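Local coordinates for protein thiamine pyrophosphokinase (Saccharomyces cerevisiae, PDB 1IG0) that catalyses the transfer of pyrophosphate from ATP to thiamine, giving thiamine diphosphate and AMP, as the only enzyme able to do so in yeast, at residues B[20-25]-B[230-235]; B[256-261]-B[300-305]; B[260-265]-B[273-278]; B[266-271]-B[294-299]. One frame throughout, in Å; residues are numbered along the deposited sequence.

Interaction 1 of 4, residues B[20-25]-B[230-235]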
# COMPACT_ATOMS: atom_id res chain seq x y z
N ASN B 20 -9.08 18.90 -23.77
CA ASN B 20 -9.08 20.05 -22.89
C ASN B 20 -8.28 19.79 -21.62
O ASN B 20 -8.56 18.85 -20.87
CB ASN B 20 -10.52 20.44 -22.54
CG ASN B 20 -11.28 20.97 -23.74
OD1 ASN B 20 -10.93 22.01 -24.30
ND2 ASN B 20 -12.32 20.26 -24.14
N ILE B 21 -7.28 20.63 -21.40
CA ILE B 21 -6.40 20.52 -20.25
C ILE B 21 -6.96 21.36 -19.11
O ILE B 21 -7.05 22.58 -19.20
CB ILE B 21 -4.99 21.01 -20.60
CG1 ILE B 21 -4.44 20.14 -21.74
CG2 ILE B 21 -4.08 20.93 -19.39
CD1 ILE B 21 -3.18 20.70 -22.39
N ARG B 22 -7.32 20.69 -18.04
CA ARG B 22 -7.88 21.36 -16.89
C ARG B 22 -6.87 21.68 -15.80
O ARG B 22 -7.13 22.49 -14.92
CB ARG B 22 -8.97 20.49 -16.31
CG ARG B 22 -9.64 21.14 -15.17
CD ARG B 22 -10.37 20.09 -14.39
NE ARG B 22 -11.13 20.60 -13.25
CZ ARG B 22 -11.88 19.86 -12.44
NH1 ARG B 22 -11.99 18.57 -12.64
NH2 ARG B 22 -12.50 20.43 -11.41
N ASN B 23 -5.72 21.00 -15.85
CA ASN B 23 -4.66 21.21 -14.89
C ASN B 23 -3.30 20.80 -15.44
O ASN B 23 -3.20 19.77 -16.12
CB ASN B 23 -4.92 20.41 -13.61
CG ASN B 23 -6.13 20.91 -12.86
OD1 ASN B 23 -6.14 22.03 -12.36
ND2 ASN B 23 -7.15 20.07 -12.78
N LYS B 24 -2.28 21.63 -15.19
CA LYS B 24 -0.89 21.34 -15.61
C LYS B 24 -0.00 21.28 -14.37
O LYS B 24 -0.16 22.06 -13.43
CB LYS B 24 -0.34 22.41 -16.57
CG LYS B 24 -0.86 22.29 -17.98
CD LYS B 24 -0.12 23.28 -18.86
CE LYS B 24 -0.49 23.19 -20.32
NZ LYS B 24 0.38 24.03 -21.20
N MET B 25 0.92 20.34 -14.36
CA MET B 25 1.84 20.20 -13.24
C MET B 25 3.16 19.56 -13.65
O MET B 25 3.19 18.70 -14.53
CB MET B 25 1.21 19.37 -12.12
CG MET B 25 0.85 17.97 -12.54
SD MET B 25 1.53 16.70 -11.45
CE MET B 25 3.08 16.34 -12.28
N ILE B 230 -4.33 12.87 -8.97
CA ILE B 230 -4.53 13.45 -10.29
C ILE B 230 -5.99 13.89 -10.39
O ILE B 230 -6.90 13.06 -10.31
CB ILE B 230 -4.22 12.41 -11.39
CG1 ILE B 230 -2.71 12.16 -11.47
CG2 ILE B 230 -4.77 12.88 -12.73
CD1 ILE B 230 -1.90 13.39 -11.82
N LYS B 231 -6.21 15.19 -10.56
CA LYS B 231 -7.56 15.71 -10.67
C LYS B 231 -8.24 15.23 -11.96
O LYS B 231 -7.59 15.04 -12.99
CB LYS B 231 -7.55 17.24 -10.64
CG LYS B 231 -7.13 17.85 -9.30
CD LYS B 231 -8.31 18.15 -8.38
CE LYS B 231 -8.68 16.99 -7.46
NZ LYS B 231 -9.87 17.32 -6.60
N LYS B 232 -9.55 15.04 -11.87
CA LYS B 232 -10.36 14.58 -12.98
C LYS B 232 -10.44 15.57 -14.14
O LYS B 232 -10.04 16.73 -14.01
CB LYS B 232 -11.78 14.32 -12.48
CG LYS B 232 -12.40 15.56 -11.85
CD LYS B 232 -13.80 15.34 -11.33
CE LYS B 232 -14.34 16.63 -10.71
NZ LYS B 232 -15.74 16.50 -10.23
N ASN B 233 -10.97 15.10 -15.27
CA ASN B 233 -11.18 15.91 -16.46
C ASN B 233 -9.98 16.45 -17.24
O ASN B 233 -10.12 17.41 -17.99
CB ASN B 233 -12.12 17.07 -16.10
CG ASN B 233 -13.48 16.59 -15.65
OD1 ASN B 233 -14.19 17.29 -14.93
ND2 ASN B 233 -13.87 15.40 -16.10
N GLY B 234 -8.82 15.83 -17.07
CA GLY B 234 -7.66 16.27 -17.83
C GLY B 234 -6.54 16.96 -17.09
O GLY B 234 -6.64 18.14 -16.75
N THR B 235 -5.46 16.22 -16.85
CA THR B 235 -4.29 16.75 -16.16
C THR B 235 -3.06 16.48 -17.00
O THR B 235 -2.84 15.34 -17.43
CB THR B 235 -4.10 16.09 -14.77
OG1 THR B 235 -5.15 16.49 -13.89
CG2 THR B 235 -2.76 16.51 -14.17

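Interaction 2 of 4, residues B[256-261]-B[300-305]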
# COMPACT_ATOMS: atom_id res chain seq x y z
N ILE B 256 -7.80 3.83 -6.35
CA ILE B 256 -7.93 3.35 -4.98
C ILE B 256 -9.14 4.00 -4.31
O ILE B 256 -9.28 5.21 -4.31
CB ILE B 256 -6.67 3.69 -4.17
CG1 ILE B 256 -5.42 3.27 -4.94
CG2 ILE B 256 -6.71 2.98 -2.81
CD1 ILE B 256 -4.11 3.68 -4.28
N GLY B 257 -10.02 3.17 -3.75
CA GLY B 257 -11.19 3.71 -3.08
C GLY B 257 -12.46 3.82 -3.91
O GLY B 257 -13.56 3.71 -3.37
N GLU B 258 -12.32 4.06 -5.21
CA GLU B 258 -13.50 4.17 -6.06
C GLU B 258 -13.17 3.98 -7.53
O GLU B 258 -12.21 4.55 -8.05
CB GLU B 258 -14.19 5.53 -5.82
CG GLU B 258 -14.03 6.58 -6.91
CD GLU B 258 -14.78 7.86 -6.59
OE1 GLU B 258 -15.89 7.77 -6.02
OE2 GLU B 258 -14.28 8.95 -6.91
N ALA B 259 -13.98 3.16 -8.20
CA ALA B 259 -13.79 2.89 -9.62
C ALA B 259 -14.11 4.15 -10.41
O ALA B 259 -14.83 5.03 -9.94
CB ALA B 259 -14.71 1.76 -10.06
N THR B 260 -13.57 4.24 -11.62
CA THR B 260 -13.82 5.39 -12.47
C THR B 260 -13.61 5.02 -13.93
O THR B 260 -13.51 3.84 -14.28
CB THR B 260 -12.90 6.58 -12.09
OG1 THR B 260 -13.27 7.74 -12.84
CG2 THR B 260 -11.44 6.24 -12.37
N LEU B 261 -13.54 6.03 -14.78
CA LEU B 261 -13.35 5.83 -16.20
C LEU B 261 -12.17 6.64 -16.70
O LEU B 261 -12.08 7.84 -16.44
CB LEU B 261 -14.62 6.25 -16.95
CG LEU B 261 -14.64 6.17 -18.48
CD1 LEU B 261 -14.61 4.71 -18.93
CD2 LEU B 261 -15.90 6.86 -19.00
N THR B 300 -9.35 11.53 -16.53
CA THR B 300 -10.23 10.60 -15.84
C THR B 300 -11.53 11.27 -15.44
O THR B 300 -11.59 12.49 -15.27
CB THR B 300 -9.56 10.02 -14.58
OG1 THR B 300 -9.11 11.09 -13.74
CG2 THR B 300 -8.38 9.14 -14.96
N LYS B 301 -12.58 10.47 -15.30
CA LYS B 301 -13.90 10.96 -14.92
C LYS B 301 -13.90 11.46 -13.48
O LYS B 301 -14.57 12.43 -13.14
CB LYS B 301 -14.93 9.84 -15.08
CG LYS B 301 -16.38 10.29 -15.02
CD LYS B 301 -17.30 9.09 -15.07
CE LYS B 301 -18.71 9.48 -15.48
NZ LYS B 301 -18.72 10.01 -16.87
N ASP B 302 -13.16 10.76 -12.62
CA ASP B 302 -13.05 11.13 -11.22
C ASP B 302 -11.57 11.16 -10.85
O ASP B 302 -10.74 10.59 -11.56
CB ASP B 302 -13.77 10.10 -10.33
CG ASP B 302 -15.20 9.85 -10.78
OD1 ASP B 302 -15.41 8.94 -11.60
OD2 ASP B 302 -16.10 10.57 -10.31
N ASP B 303 -11.23 11.82 -9.74
CA ASP B 303 -9.84 11.90 -9.32
C ASP B 303 -9.29 10.49 -9.12
O ASP B 303 -10.01 9.58 -8.72
CB ASP B 303 -9.70 12.65 -7.99
CG ASP B 303 -10.20 14.08 -8.06
OD1 ASP B 303 -10.26 14.64 -9.18
OD2 ASP B 303 -10.50 14.65 -7.00
N ILE B 304 -8.00 10.32 -9.42
CA ILE B 304 -7.36 9.03 -9.24
C ILE B 304 -5.98 9.25 -8.62
O ILE B 304 -5.47 10.37 -8.61
CB ILE B 304 -7.17 8.26 -10.57
CG1 ILE B 304 -6.17 9.00 -11.46
CG2 ILE B 304 -8.51 8.11 -11.27
CD1 ILE B 304 -5.59 8.12 -12.56
N ILE B 305 -5.39 8.18 -8.11
CA ILE B 305 -4.06 8.26 -7.52
C ILE B 305 -3.04 7.81 -8.55
O ILE B 305 -3.26 6.83 -9.26
CB ILE B 305 -3.93 7.36 -6.28
CG1 ILE B 305 -5.03 7.70 -5.27
CG2 ILE B 305 -2.55 7.53 -5.65
CD1 ILE B 305 -5.01 9.14 -4.78
O HOH W 1 -10.16 6.71 -7.71

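Interaction 3 of 4, residues B[260-265]-B[273-278]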
# COMPACT_ATOMS: atom_id res chain seq x y z
N THR B 260 -13.57 4.24 -11.62
CA THR B 260 -13.82 5.39 -12.47
C THR B 260 -13.61 5.02 -13.93
O THR B 260 -13.51 3.84 -14.28
CB THR B 260 -12.90 6.58 -12.09
OG1 THR B 260 -13.27 7.74 -12.84
CG2 THR B 260 -11.44 6.24 -12.37
N LEU B 261 -13.54 6.03 -14.78
CA LEU B 261 -13.35 5.83 -16.20
C LEU B 261 -12.17 6.64 -16.70
O LEU B 261 -12.08 7.84 -16.44
CB LEU B 261 -14.62 6.25 -16.95
CG LEU B 261 -14.64 6.17 -18.48
CD1 LEU B 261 -14.61 4.71 -18.93
CD2 LEU B 261 -15.90 6.86 -19.00
N VAL B 262 -11.24 5.98 -17.39
CA VAL B 262 -10.10 6.69 -17.95
C VAL B 262 -10.55 7.11 -19.34
O VAL B 262 -10.47 6.33 -20.29
CB VAL B 262 -8.85 5.79 -18.05
CG1 VAL B 262 -7.70 6.59 -18.64
CG2 VAL B 262 -8.48 5.26 -16.68
N LYS B 263 -11.06 8.33 -19.44
CA LYS B 263 -11.54 8.85 -20.71
C LYS B 263 -10.49 8.80 -21.80
O LYS B 263 -10.77 8.41 -22.93
CB LYS B 263 -12.04 10.29 -20.53
CG LYS B 263 -12.54 10.91 -21.82
CD LYS B 263 -13.29 12.21 -21.56
CE LYS B 263 -13.82 12.78 -22.87
NZ LYS B 263 -14.55 11.74 -23.65
N GLU B 264 -9.27 9.20 -21.45
CA GLU B 264 -8.18 9.20 -22.42
C GLU B 264 -6.83 9.56 -21.81
O GLU B 264 -6.74 10.34 -20.87
CB GLU B 264 -8.49 10.19 -23.55
CG GLU B 264 -7.27 10.62 -24.36
CD GLU B 264 -7.61 11.65 -25.43
OE1 GLU B 264 -8.36 12.60 -25.12
OE2 GLU B 264 -7.11 11.51 -26.56
N THR B 265 -5.79 8.95 -22.36
CA THR B 265 -4.42 9.23 -21.94
C THR B 265 -3.61 9.37 -23.22
O THR B 265 -3.91 8.74 -24.23
CB THR B 265 -3.81 8.08 -21.11
OG1 THR B 265 -3.65 6.92 -21.92
CG2 THR B 265 -4.70 7.76 -19.92
N LYS B 273 -8.48 4.71 -23.91
CA LYS B 273 -9.61 5.60 -24.20
C LYS B 273 -10.89 4.88 -23.79
O LYS B 273 -11.03 3.68 -24.03
CB LYS B 273 -9.67 5.93 -25.70
CG LYS B 273 -8.42 6.62 -26.23
CD LYS B 273 -8.53 6.96 -27.71
CE LYS B 273 -9.56 8.05 -27.98
NZ LYS B 273 -9.22 8.83 -29.20
N ASN B 274 -11.83 5.61 -23.18
CA ASN B 274 -13.09 5.02 -22.73
C ASN B 274 -12.75 3.69 -22.07
O ASN B 274 -13.37 2.66 -22.34
CB ASN B 274 -14.02 4.79 -23.93
CG ASN B 274 -14.18 6.03 -24.79
OD1 ASN B 274 -14.53 7.10 -24.29
ND2 ASN B 274 -13.94 5.89 -26.09
N TRP B 275 -11.77 3.74 -21.18
CA TRP B 275 -11.25 2.58 -20.48
C TRP B 275 -11.66 2.53 -19.00
O TRP B 275 -11.11 3.26 -18.18
CB TRP B 275 -9.72 2.61 -20.58
CG TRP B 275 -9.02 1.31 -20.41
CD1 TRP B 275 -8.87 0.33 -21.35
CD2 TRP B 275 -8.31 0.86 -19.25
NE1 TRP B 275 -8.10 -0.69 -20.85
CE2 TRP B 275 -7.75 -0.39 -19.56
CE3 TRP B 275 -8.10 1.40 -17.97
CZ2 TRP B 275 -6.98 -1.12 -18.65
CZ3 TRP B 275 -7.34 0.67 -17.06
CH2 TRP B 275 -6.79 -0.57 -17.40
N PRO B 276 -12.64 1.68 -18.66
CA PRO B 276 -13.08 1.59 -17.26
C PRO B 276 -11.95 1.05 -16.38
O PRO B 276 -11.23 0.14 -16.79
CB PRO B 276 -14.26 0.62 -17.33
CG PRO B 276 -14.79 0.82 -18.71
CD PRO B 276 -13.52 0.89 -19.53
N THR B 277 -11.79 1.60 -15.19
CA THR B 277 -10.74 1.13 -14.29
C THR B 277 -11.27 0.93 -12.87
O THR B 277 -11.99 1.78 -12.34
CB THR B 277 -9.54 2.12 -14.26
OG1 THR B 277 -8.48 1.57 -13.48
CG2 THR B 277 -9.97 3.47 -13.69
N SER B 278 -10.90 -0.19 -12.26
CA SER B 278 -11.34 -0.51 -10.91
C SER B 278 -10.47 -1.56 -10.24
O SER B 278 -10.05 -2.54 -10.87
CB SER B 278 -12.78 -1.02 -10.95
OG SER B 278 -13.12 -1.66 -9.73

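Interaction 4 of 4, residues B[266-271]-B[294-299]. With VIB (3-(4-amino-2-methyl-pyrimidin-5-ylmethyl)-5-(2-hydroxy-ethyl)-4-methyl-thiazol-3-ium), chain C.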
# COMPACT_ATOMS: atom_id res chain seq x y z
N ARG B 266 -2.60 10.23 -23.17
CA ARG B 266 -1.72 10.46 -24.30
C ARG B 266 -0.32 10.58 -23.72
O ARG B 266 -0.08 11.42 -22.84
CB ARG B 266 -2.09 11.76 -25.03
CG ARG B 266 -3.45 11.76 -25.71
CD ARG B 266 -3.67 13.07 -26.47
NE ARG B 266 -4.93 13.07 -27.21
CZ ARG B 266 -5.34 14.07 -27.99
NH1 ARG B 266 -4.59 15.16 -28.13
NH2 ARG B 266 -6.50 13.99 -28.62
N GLY B 267 0.60 9.74 -24.17
CA GLY B 267 1.95 9.82 -23.66
C GLY B 267 2.37 8.69 -22.74
O GLY B 267 3.41 8.77 -22.10
N LEU B 268 1.56 7.64 -22.67
CA LEU B 268 1.88 6.48 -21.85
C LEU B 268 2.19 5.32 -22.80
O LEU B 268 1.58 5.21 -23.86
CB LEU B 268 0.69 6.10 -20.95
CG LEU B 268 0.29 7.05 -19.82
CD1 LEU B 268 -0.99 6.54 -19.16
CD2 LEU B 268 1.41 7.16 -18.80
N LYS B 269 3.15 4.48 -22.43
CA LYS B 269 3.53 3.34 -23.26
C LYS B 269 2.27 2.63 -23.73
O LYS B 269 2.18 2.17 -24.86
CB LYS B 269 4.41 2.37 -22.47
CG LYS B 269 4.83 1.13 -23.24
CD LYS B 269 5.66 1.45 -24.47
CE LYS B 269 6.07 0.17 -25.18
NZ LYS B 269 6.85 0.44 -26.42
N TRP B 270 1.29 2.56 -22.83
CA TRP B 270 0.00 1.95 -23.13
C TRP B 270 -1.07 3.01 -22.89
O TRP B 270 -1.48 3.24 -21.74
CB TRP B 270 -0.23 0.73 -22.24
CG TRP B 270 0.61 -0.45 -22.62
CD1 TRP B 270 0.33 -1.39 -23.57
CD2 TRP B 270 1.89 -0.80 -22.07
NE1 TRP B 270 1.36 -2.30 -23.65
CE2 TRP B 270 2.33 -1.96 -22.75
CE3 TRP B 270 2.71 -0.24 -21.08
CZ2 TRP B 270 3.55 -2.58 -22.45
CZ3 TRP B 270 3.92 -0.86 -20.79
CH2 TRP B 270 4.33 -2.02 -21.48
N ASP B 271 -1.51 3.67 -23.96
CA ASP B 271 -2.54 4.69 -23.86
C ASP B 271 -3.91 4.06 -23.99
O ASP B 271 -4.10 3.12 -24.75
CB ASP B 271 -2.37 5.75 -24.95
CG ASP B 271 -1.36 6.82 -24.58
OD1 ASP B 271 -1.28 7.18 -23.39
OD2 ASP B 271 -0.66 7.32 -25.48
N ASN B 294 8.17 15.10 -23.44
CA ASN B 294 8.21 16.02 -22.31
C ASN B 294 6.94 16.13 -21.48
O ASN B 294 6.88 16.92 -20.54
CB ASN B 294 8.56 17.42 -22.82
CG ASN B 294 7.55 17.93 -23.82
OD1 ASN B 294 7.54 17.51 -24.98
ND2 ASN B 294 6.67 18.82 -23.38
N CYS B 295 5.91 15.35 -21.82
CA CYS B 295 4.67 15.41 -21.06
C CYS B 295 3.72 14.26 -21.34
O CYS B 295 3.78 13.61 -22.38
CB CYS B 295 3.96 16.74 -21.32
SG CYS B 295 3.49 17.05 -23.04
N CYS B 296 2.84 14.01 -20.37
CA CYS B 296 1.85 12.95 -20.45
C CYS B 296 0.50 13.52 -20.04
O CYS B 296 0.40 14.26 -19.06
CB CYS B 296 2.24 11.80 -19.52
SG CYS B 296 1.04 10.47 -19.43
N PHE B 297 -0.55 13.17 -20.78
CA PHE B 297 -1.89 13.65 -20.50
C PHE B 297 -2.78 12.53 -19.99
O PHE B 297 -2.86 11.46 -20.60
CB PHE B 297 -2.51 14.26 -21.76
CG PHE B 297 -3.91 14.77 -21.58
CD1 PHE B 297 -4.16 15.89 -20.78
CD2 PHE B 297 -4.97 14.15 -22.22
CE1 PHE B 297 -5.46 16.38 -20.63
CE2 PHE B 297 -6.28 14.63 -22.08
CZ PHE B 297 -6.52 15.74 -21.28
N ILE B 298 -3.45 12.77 -18.86
CA ILE B 298 -4.35 11.78 -18.28
C ILE B 298 -5.69 12.44 -17.98
O ILE B 298 -5.77 13.41 -17.22
CB ILE B 298 -3.77 11.19 -16.98
CG1 ILE B 298 -2.48 10.43 -17.29
CG2 ILE B 298 -4.79 10.25 -16.33
CD1 ILE B 298 -1.75 9.92 -16.07
N ASP B 299 -6.75 11.90 -18.58
CA ASP B 299 -8.10 12.44 -18.40
C ASP B 299 -9.02 11.38 -17.81
O ASP B 299 -9.42 10.44 -18.49
CB ASP B 299 -8.65 12.91 -19.75
CG ASP B 299 -10.01 13.57 -19.62
OD1 ASP B 299 -10.57 13.59 -18.51
OD2 ASP B 299 -10.52 14.07 -20.65
CM2 VIB C . -3.58 -0.27 -19.91
N4A VIB C . -0.22 -3.78 -20.90
CM4 VIB C . 4.26 -4.02 -18.48
O1 VIB C . 3.30 -6.43 -14.53
C7 VIB C . 4.47 -6.36 -15.35
C6 VIB C . 4.09 -6.61 -16.83
C2 VIB C . 0.82 -4.63 -17.61
S1 VIB C . 1.21 -6.13 -16.72
C5 VIB C . 2.90 -5.73 -17.22
C4 VIB C . 2.96 -4.58 -17.94
N3 VIB C . 1.81 -4.04 -18.12
C7A VIB C . 1.61 -2.77 -18.88
C4A VIB C . -0.60 -2.65 -20.15
N3A VIB C . -1.85 -2.04 -20.39
C2A VIB C . -2.24 -0.91 -19.65
N1A VIB C . -1.38 -0.39 -18.66
C6A VIB C . -0.14 -1.00 -18.42
C5A VIB C . 0.27 -2.13 -19.16

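Interaction 1 of 4, residues B[20-25]-B[230-235]
In the outer, parallel pair of a five-stranded mixed beta sheet, Asn-23 of strand 23-26 is bridged to Thr-235, the first residue of strand 235-238. The loop between strands 225-230 and 235-238 leads into this pair. Gly-234 O takes two backbone donors, Arg-22 N at 2.9 Å and, weakly, Asn-23 N at 3.1 Å. Gly-234 itself fits against the 20-25 chain, where a side chain would clash with Asn-20 O. Thr-235 CA makes a CA-H...O contact of 3.2 Å with Asn-23 O.

The threonine side chain works on both segments. OG1 donates to Lys-231 O at 3.0 Å and closes the loop on itself, while CG2 lies 4.2 Å from Met-25 CG. Without the hydroxyl and methyl, as with an alanine here, Lys-231 O would probably lose this donor and Met-25 its methyl neighbour. Asn-23 turns its amide over the loop, with ND2 resting on Lys-231 CB at 3.6 Å. The Lys-231 amine leads elsewhere, to Ser-210 and Asp-303.

The exposed Arg-22 side chain reaches across to the 230-235 segment. Its CG stands anti to the backbone N (chi1 -177°), and from there the chain runs extended to the guanidinium. Lys-232 CG lies at the guanidinium edge, in its plane, and is close at 3.1 Å from Arg-22 NH1. NH1 donates to Lys-232 O at 3.0 Å, coming from above the carbonyl plane.

Interaction 2 of 4, residues B[256-261]-B[300-305]
Thr-260 carries much of this contact, and each atom of its side chain has a partner on the 300-305 segment. CB lies 3.5 Å from Asp-302 OD1. OG1 goes further and donates to the same Asp-302 OD1 at 2.7 Å, meeting the anti lone pair of the carboxylate. OG1 also rests on Lys-301 CB. The methyl takes the other direction: with OG1 anti to the backbone N (chi1 -174°), CG2 is left between N and the carbonyl carbon and meets Ile-304 CG2 at 3.6 Å.

The contact lies where the chain passes between the two sheets of the beta sandwich. Strand 295-300 pairs antiparallel with 260-266 in the five-stranded sheet. Strand 304-310 belongs to the larger mixed sheet. Past the end of the first pairing, Lys-301 N still donates to Leu-261 O at 2.9 Å, with an N-H...O angle of 158°.

Glu-258 OE2 approaches Asp-302 CB, and the two carboxylates stand 4.2 Å apart (Glu-258 OE2 to Asp-302 OD2). This may raise the pKa of one carboxylate, more likely that of Glu-258, since Asp-302 has the bond from Thr-260. Ile-256 CD1 packs on Ile-305 CB, and Ile-256 also touches Phe-196 of the second subunit. A water donates to both Glu-258 O and Asp-303 O, at 3.0 Å each.

Interaction 3 of 4, residues B[260-265]-B[273-278]
Thr-260 and Thr-277 face each other as an antiparallel hydrogen-bonded pair. Thr-260 N donates to Thr-277 O and Thr-277 N to Thr-260 O. Their side chains lie side by side and point the same way, with the two CG2 methyls only 3.4 Å apart (Thr-260 to Thr-277), tighter than usual for carbons. Thr-277 OG1 is anti to the backbone N (chi1 -174°), which turns CG2 to its neighbour. Val-262 CG2 joins the same group, 3.8 Å from Thr-277 CG2, and also touches the edge of the Trp-275 ring at CE3 (4.1 Å). Val-262 and Trp-275 form the next hydrogen-bonded pair, with Val-262 N to Trp-275 O the shortest bond at 2.8 Å. On the other face Leu-261 CD1 sits against Pro-276, 3.9 Å from its CG.

Strand 275-277 is outermost in this chain's five-stranded sheet and runs antiparallel to 260-266; short strand 270-272 lies in the connection. The axes of 260-265 and 275-277 run at 148°. Regular pairing breaks near the corner. Asn-274 and Trp-275 both face Val-262 in a G1 beta bulge, and Asn-274 N donates to Lys-263 O at 3.0 Å. Lys-263 and Glu-264 both face Asp-299 in a classic beta bulge.

Further out, neighbours hold the polar ends and the indole. Trp-275 is part of the thiamine pocket, and its ring makes a cation-pi contact with Arg-283. The carbonyl O of Arg-283 is hydrogen-bonded to Thr-277 OG1. Asn-274 ND2 is bonded to Ser-2 O. Glu-264 OE2 is 4.3 Å from Lys-273 NZ, too far for a salt bridge, and pairs instead with Arg-266 NE.

Interaction 4 of 4, residues B[266-271]-B[294-299]
Arg-266 O receives Phe-297 N at 2.7 Å in an almost straight bond (N-H...O 176°), in the carbonyl plane. Arg-266 N returns a bond to Phe-297 O at 2.9 Å, on a lone pair. The side chains of this pair leave on the same face, and Arg-266 NH1 goes on to a salt bridge with Asp-17. A CB on Gly-267 would press on Arg-266 O, and would also come tight on Cys-295 O and Cys-296 CA. Cys-296 SG, anti to the backbone N (chi1 176°), is placed against Leu-268 and meets Leu-268 CD2 at 3.4 Å.

This antiparallel pair lies at the end of strand 260-266 in the thiamine-binding domain, where the chain turns toward strand 270-272 and the pocket. The Asp-271 carboxylate holds that turn. OD2 takes Gly-267 N on its syn lone pair at 3.0 Å, and OD1 takes Leu-268 N from above the carboxylate plane. Thr-265 OG1 is a further partner of OD1.

Trp-270 lies over the aminopyrimidine of thiamine with one ring face; C7A, offset toward the indole rim, is 3.5 Å from Trp-270 CE3. Lys-269 CG covers the opposite face. Tyr-123 of the second subunit meets the indole edge-to-face. Trp-270 NE1 is hydrogen-bonded to Glu-7 OE1. With a leucine in place of Trp-270, the aminopyrimidine and C7A would probably lose this flat cover, and Glu-7 its indole partner.

Overall arrangement
All four contacts reach the five-stranded sheet. Interaction 1 is a surface contact at one outer strand, held largely by backbone atoms and an exposed arginine. Interaction 3 joins the opposite outer strand to 260-266, partly buried, by antiparallel pairing that a G1 bulge interrupts. Interactions 2 and 3 share Thr-260 and Leu-261. Interaction 2 turns from that strand toward the second sheet, and a threonine-carboxylate bond and a water take over from strand pairing. Interaction 4 is buried and combines one backbone pair, leucine-cysteine packing and a carboxylate holding the turn beside the pocket. Asn-233 N to Thr-300 O and Lys-231 to Asp-303 link interactions 1 and 2. Trp-275 of interaction 3 and Trp-270 of interaction 4 line the thiamine pocket.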